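Local atomic coordinates of purine nucleoside phosphorylase (Thermus thermophilus, PDB entry 6TK9), a protein that probably catalyses the reversible phosphorolysis of purine nucleosides such as inosine and guanosine, giving the free base and ribose 1-phosphate. Residues A[123-128]-A[257-262]; A[227-232]-A[265-270]. All coordinates share one frame; numbering follows the deposited sequence.

Interaction 1: A[123-128]-A[257-262]; sequences GGIMLH and GPVFRR
At the edge of the Phe260 ring, close to the ring plane, sits the terminal methyl of Ile125. Its CD1 comes within 4.1 Å of the ring atom CD1 of Phe260, so the aliphatic tip meets the rim of the aromatic ring and not its face. The guanidinium of Arg261 is used within its own helix instead: one face lies on the backbone, with Gly257 C 3.6 Å above the plane and over its centre.

The same Ile125 methyl also touches the helix backbone, CD1 standing 4.0 Å from Phe260 CA. On the neighbouring residue it meets Val259, CD1 to CG1, at 4.3 Å. Ile125 gets there as an extended chain: CG1 lies anti to the carbonyl carbon, and chi2 of 177° carries CD1 straight out toward the helix. With CG of Phe260 anti to the backbone N (chi1 173°), the ring leaves the helix across the line of Ile125, the two side chains crossing at about a right angle, and it is the ring's edge that is left to the methyl. The ring also packs on Thr231 of strand 225-235.

No hydrogen bond joins 123-128 to 257-262, and the contact is wholly apolar. Ile125 and Phe260 are buried, whereas Val259 lies at the exposed margin. Just outside the helical segment, Thr256 OG1 hydrogen-bonds to Gly123 O and adds a polar tie beside the apolar one. This is a helix laid against a beta-sheet, the first turn of the C-terminal helix packing on strand 124-133 in the alpha/beta fold of the phosphorylase superfamily.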
loop_
_atom_site.group_PDB
_atom_site.type_symbol
_atom_site.label_atom_id
_atom_site.label_comp_id
_atom_site.label_asym_id
_atom_site.label_seq_id
_atom_site.Cartn_x
_atom_site.Cartn_y
_atom_site.Cartn_z
ATOM N N GLY A 123 -19.920 -8.926 -18.289
ATOM C CA GLY A 123 -21.388 -9.000 -18.396
ATOM C C GLY A 123 -22.113 -8.448 -17.169
ATOM O O GLY A 123 -23.330 -8.183 -17.283
ATOM N N GLY A 124 -21.430 -8.275 -16.031
ATOM C CA GLY A 124 -22.068 -7.840 -14.775
ATOM C C GLY A 124 -22.334 -6.349 -14.762
ATOM O O GLY A 124 -21.890 -5.654 -15.664
ATOM N N ILE A 125 -23.029 -5.875 -13.739
ATOM C CA ILE A 125 -23.418 -4.447 -13.577
ATOM C C ILE A 125 -22.897 -3.956 -12.214
ATOM O O ILE A 125 -23.074 -4.676 -11.188
ATOM C CB ILE A 125 -24.945 -4.320 -13.713
ATOM C CG1 ILE A 125 -25.444 -4.801 -15.077
ATOM C CG2 ILE A 125 -25.393 -2.907 -13.414
ATOM C CD1 ILE A 125 -26.949 -4.764 -15.221
ATOM N N MET A 126 -22.256 -2.784 -12.207
ATOM C CA MET A 126 -21.634 -2.188 -11.002
ATOM C C MET A 126 -22.360 -0.884 -10.728
ATOM O O MET A 126 -22.311 -0.005 -11.586
ATOM C CB MET A 126 -20.131 -1.914 -11.163
ATOM C CG MET A 126 -19.465 -1.428 -9.869
ATOM S SD MET A 126 -17.790 -0.741 -10.100
ATOM C CE MET A 126 -18.151 0.997 -10.322
ATOM N N LEU A 127 -23.037 -0.821 -9.588
ATOM C CA LEU A 127 -23.515 0.434 -8.978
ATOM C C LEU A 127 -22.294 1.235 -8.524
ATOM O O LEU A 127 -21.406 0.650 -7.894
ATOM C CB LEU A 127 -24.405 0.052 -7.795
ATOM C CG LEU A 127 -24.931 1.203 -6.949
ATOM C CD1 LEU A 127 -25.829 2.099 -7.776
ATOM C CD2 LEU A 127 -25.672 0.666 -5.733
ATOM N N HIS A 128 -22.240 2.522 -8.846
ATOM C CA HIS A 128 -21.163 3.440 -8.400
ATOM C C HIS A 128 -21.438 3.830 -6.946
ATOM O O HIS A 128 -22.550 4.328 -6.678
ATOM C CB HIS A 128 -21.106 4.679 -9.293
ATOM C CG HIS A 128 -20.625 4.426 -10.681
ATOM N ND1 HIS A 128 -20.134 5.440 -11.469
ATOM C CD2 HIS A 128 -20.559 3.290 -11.418
ATOM C CE1 HIS A 128 -19.784 4.938 -12.642
ATOM N NE2 HIS A 128 -20.030 3.613 -12.636
ATOM N N GLY A 257 -27.477 -6.026 -22.674
ATOM C CA GLY A 257 -28.446 -4.923 -22.801
ATOM C C GLY A 257 -29.823 -5.283 -22.257
ATOM O O GLY A 257 -30.449 -4.468 -21.581
ATOM N N PRO A 258 -30.372 -6.478 -22.583
ATOM C CA PRO A 258 -31.702 -6.853 -22.103
ATOM C C PRO A 258 -31.727 -6.870 -20.564
ATOM O O PRO A 258 -32.651 -6.278 -19.997
ATOM C CB PRO A 258 -31.962 -8.226 -22.741
ATOM C CG PRO A 258 -30.985 -8.320 -23.894
ATOM C CD PRO A 258 -29.788 -7.498 -23.468
ATOM N N VAL A 259 -30.705 -7.470 -19.927
ATOM C CA VAL A 259 -30.569 -7.530 -18.436
ATOM C C VAL A 259 -30.497 -6.092 -17.905
ATOM O O VAL A 259 -31.169 -5.820 -16.888
ATOM C CB VAL A 259 -29.358 -8.373 -17.971
ATOM C CG1 VAL A 259 -29.130 -8.257 -16.467
ATOM C CG2 VAL A 259 -29.493 -9.839 -18.356
ATOM N N PHE A 260 -29.757 -5.212 -18.600
ATOM C CA PHE A 260 -29.428 -3.813 -18.198
ATOM C C PHE A 260 -30.624 -2.856 -18.396
ATOM O O PHE A 260 -30.868 -1.955 -17.551
ATOM C CB PHE A 260 -28.197 -3.341 -18.978
ATOM C CG PHE A 260 -27.865 -1.885 -18.789
ATOM C CD1 PHE A 260 -27.222 -1.452 -17.641
ATOM C CD2 PHE A 260 -28.212 -0.946 -19.746
ATOM C CE1 PHE A 260 -26.919 -0.113 -17.453
ATOM C CE2 PHE A 260 -27.927 0.398 -19.544
ATOM C CZ PHE A 260 -27.281 0.811 -18.400
ATOM N N ARG A 261 -31.355 -2.990 -19.498
ATOM C CA ARG A 261 -32.570 -2.161 -19.757
ATOM C C ARG A 261 -33.652 -2.535 -18.744
ATOM O O ARG A 261 -34.337 -1.603 -18.233
ATOM C CB ARG A 261 -33.110 -2.379 -21.170
ATOM C CG ARG A 261 -32.227 -1.777 -22.243
ATOM C CD ARG A 261 -32.625 -2.267 -23.613
ATOM N NE ARG A 261 -31.401 -2.400 -24.357
ATOM C CZ ARG A 261 -31.079 -3.428 -25.111
ATOM N NH1 ARG A 261 -31.932 -4.419 -25.296
ATOM N NH2 ARG A 261 -29.905 -3.436 -25.721
ATOM N N ARG A 262 -33.773 -3.836 -18.443
ATOM C CA ARG A 262 -34.741 -4.338 -17.428
ATOM C C ARG A 262 -34.410 -3.715 -16.069
ATOM O O ARG A 262 -35.358 -3.450 -15.295
ATOM C CB ARG A 262 -34.733 -5.863 -17.355
ATOM C CG ARG A 262 -35.912 -6.429 -16.582
ATOM C CD ARG A 262 -35.763 -7.905 -16.269
ATOM N NE ARG A 262 -36.645 -8.237 -15.156
ATOM C CZ ARG A 262 -36.437 -9.221 -14.277
ATOM N NH1 ARG A 262 -35.366 -10.001 -14.360
ATOM N NH2 ARG A 262 -37.308 -9.410 -13.301
#

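Interaction 2: A[227-232]-A[265-270]; sequences LGLSTI and RGILAE
Ile267 meets Leu227 and Leu229 with two different branches, and it is through this residue that 265-270 touches the strand segment. Earlier in the helix, Arg265 heads elsewhere, to a salt bridge between its NH2 and Glu37 OE1. At Ile267 the side chain forks. CG2, anti to the backbone N, comes within 4.1 Å of Leu227 CD1, the two side chains meeting at a slant. The other branch carries CD1 to Leu229, where it meets CD1 tip to tip, also at 4.1 Å. Leu227 and Leu229 are two residues apart on the strand, so both point to the same side of the sheet, and the isoleucine branches divide between them. Beyond it, Leu268 packs on Leu108 of strand 106-115, a residue that Ile267 touches as well. Glu270 then touches Leu166 of helix 161-173.

All three touching side chains are buried, and helix 161-173 joins them through Leu163 against Leu227 and Leu166 against Ile267. Such a hydrophobic layer between a sheet and its flanking helices is characteristic of an alpha/beta sandwich, with Ile267 here packed against both the sheet and helix 161-173.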
loop_
_atom_site.group_PDB
_atom_site.type_symbol
_atom_site.label_atom_id
_atom_site.label_comp_id
_atom_site.label_asym_id
_atom_site.label_seq_id
_atom_site.Cartn_x
_atom_site.Cartn_y
_atom_site.Cartn_z
ATOM N N LEU A 227 -27.070 8.860 -9.917
ATOM C CA LEU A 227 -26.884 7.392 -9.794
ATOM C C LEU A 227 -26.001 6.967 -10.966
ATOM O O LEU A 227 -26.299 7.386 -12.104
ATOM C CB LEU A 227 -28.259 6.710 -9.825
ATOM C CG LEU A 227 -28.277 5.220 -9.500
ATOM C CD1 LEU A 227 -29.700 4.735 -9.324
ATOM C CD2 LEU A 227 -27.603 4.415 -10.587
ATOM N N GLY A 228 -24.940 6.207 -10.681
ATOM C CA GLY A 228 -23.941 5.770 -11.670
ATOM C C GLY A 228 -23.998 4.266 -11.859
ATOM O O GLY A 228 -23.963 3.542 -10.856
ATOM N N LEU A 229 -24.097 3.803 -13.100
ATOM C CA LEU A 229 -24.091 2.365 -13.415
ATOM C C LEU A 229 -23.134 2.166 -14.577
ATOM O O LEU A 229 -23.175 2.949 -15.544
ATOM C CB LEU A 229 -25.484 1.841 -13.774
ATOM C CG LEU A 229 -26.606 2.114 -12.773
ATOM C CD1 LEU A 229 -27.932 1.653 -13.364
ATOM C CD2 LEU A 229 -26.356 1.434 -11.429
ATOM N N SER A 230 -22.298 1.145 -14.448
ATOM C CA SER A 230 -21.422 0.662 -15.521
ATOM C C SER A 230 -21.795 -0.793 -15.788
ATOM O O SER A 230 -22.201 -1.510 -14.837
ATOM C CB SER A 230 -19.993 0.856 -15.149
ATOM O OG SER A 230 -19.745 2.241 -14.970
ATOM N N THR A 231 -21.811 -1.132 -17.069
ATOM C CA THR A 231 -21.716 -2.503 -17.589
ATOM C C THR A 231 -20.235 -2.856 -17.511
ATOM O O THR A 231 -19.431 -2.155 -18.138
ATOM C CB THR A 231 -22.283 -2.589 -19.011
ATOM O OG1 THR A 231 -23.694 -2.330 -18.964
ATOM C CG2 THR A 231 -21.986 -3.935 -19.634
ATOM N N ILE A 232 -19.884 -3.854 -16.712
ATOM C CA ILE A 232 -18.496 -4.367 -16.666
ATOM C C ILE A 232 -18.303 -5.219 -17.931
ATOM O O ILE A 232 -18.508 -6.427 -17.874
ATOM C CB ILE A 232 -18.246 -5.118 -15.350
ATOM C CG1 ILE A 232 -18.538 -4.228 -14.141
ATOM C CG2 ILE A 232 -16.834 -5.685 -15.315
ATOM C CD1 ILE A 232 -17.661 -3.020 -14.049
ATOM N N ARG A 265 -35.039 0.329 -16.156
ATOM C CA ARG A 265 -36.528 0.444 -16.119
ATOM C C ARG A 265 -37.005 0.209 -14.681
ATOM O O ARG A 265 -37.793 1.039 -14.190
ATOM C CB ARG A 265 -37.190 -0.549 -17.083
ATOM C CG ARG A 265 -37.136 -0.155 -18.554
ATOM C CD ARG A 265 -37.579 -1.331 -19.406
ATOM N NE ARG A 265 -37.629 -0.992 -20.820
ATOM C CZ ARG A 265 -38.567 -0.243 -21.389
ATOM N NH1 ARG A 265 -39.551 0.274 -20.668
ATOM N NH2 ARG A 265 -38.517 -0.005 -22.688
ATOM N N GLY A 266 -36.535 -0.870 -14.041
ATOM C CA GLY A 266 -36.837 -1.195 -12.633
ATOM C C GLY A 266 -36.657 0.012 -11.727
ATOM O O GLY A 266 -37.591 0.339 -10.968
ATOM N N ILE A 267 -35.501 0.670 -11.834
ATOM C CA ILE A 267 -35.140 1.887 -11.052
ATOM C C ILE A 267 -36.086 3.038 -11.431
ATOM O O ILE A 267 -36.723 3.595 -10.520
ATOM C CB ILE A 267 -33.656 2.235 -11.288
ATOM C CG1 ILE A 267 -32.749 1.191 -10.635
ATOM C CG2 ILE A 267 -33.341 3.649 -10.825
ATOM C CD1 ILE A 267 -31.397 1.039 -11.298
ATOM N N LEU A 268 -36.160 3.390 -12.718
ATOM C CA LEU A 268 -37.070 4.446 -13.252
ATOM C C LEU A 268 -38.466 4.327 -12.638
ATOM O O LEU A 268 -39.074 5.380 -12.370
ATOM C CB LEU A 268 -37.178 4.339 -14.778
ATOM C CG LEU A 268 -36.626 5.519 -15.573
ATOM C CD1 LEU A 268 -35.163 5.751 -15.258
ATOM C CD2 LEU A 268 -36.793 5.270 -17.060
ATOM N N ALA A 269 -38.987 3.111 -12.468
ATOM C CA ALA A 269 -40.397 2.884 -12.070
ATOM C C ALA A 269 -40.612 3.364 -10.634
ATOM O O ALA A 269 -41.748 3.732 -10.320
ATOM C CB ALA A 269 -40.764 1.438 -12.229
ATOM N N GLU A 270 -39.558 3.400 -9.815
ATOM C CA GLU A 270 -39.654 3.712 -8.364
ATOM C C GLU A 270 -39.359 5.196 -8.093
ATOM O O GLU A 270 -39.570 5.598 -6.953
ATOM C CB GLU A 270 -38.698 2.829 -7.563
ATOM C CG GLU A 270 -38.740 1.348 -7.932
ATOM C CD GLU A 270 -39.919 0.536 -7.405
ATOM O OE1 GLU A 270 -41.078 0.863 -7.749
ATOM O OE2 GLU A 270 -39.672 -0.440 -6.665
#

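Overall arrangement
Helix 257-270 serves both contacts: its first turn, through Val259 and Phe260, takes part in interaction 1, and Ile267, about two turns further on, in interaction 2. The strands they reach, 124-133 and 225-235, are antiparallel neighbours in one mixed sheet, and the two centres lie about 7 Å apart. Along the chain the segments alternate, 123-128 and 227-232 coming first, so the C-terminal helix packs on one strand from more than a hundred residues back and on another that comes shortly before it. Between the strands, His128 NE2 and Ser230 OG probably hydrogen-bond at 2.7 Å, while Leu127 CD1 packs on Leu229 CD2 at 3.7 Å. Together the contacts seat the C-terminal helix on two neighbouring strands.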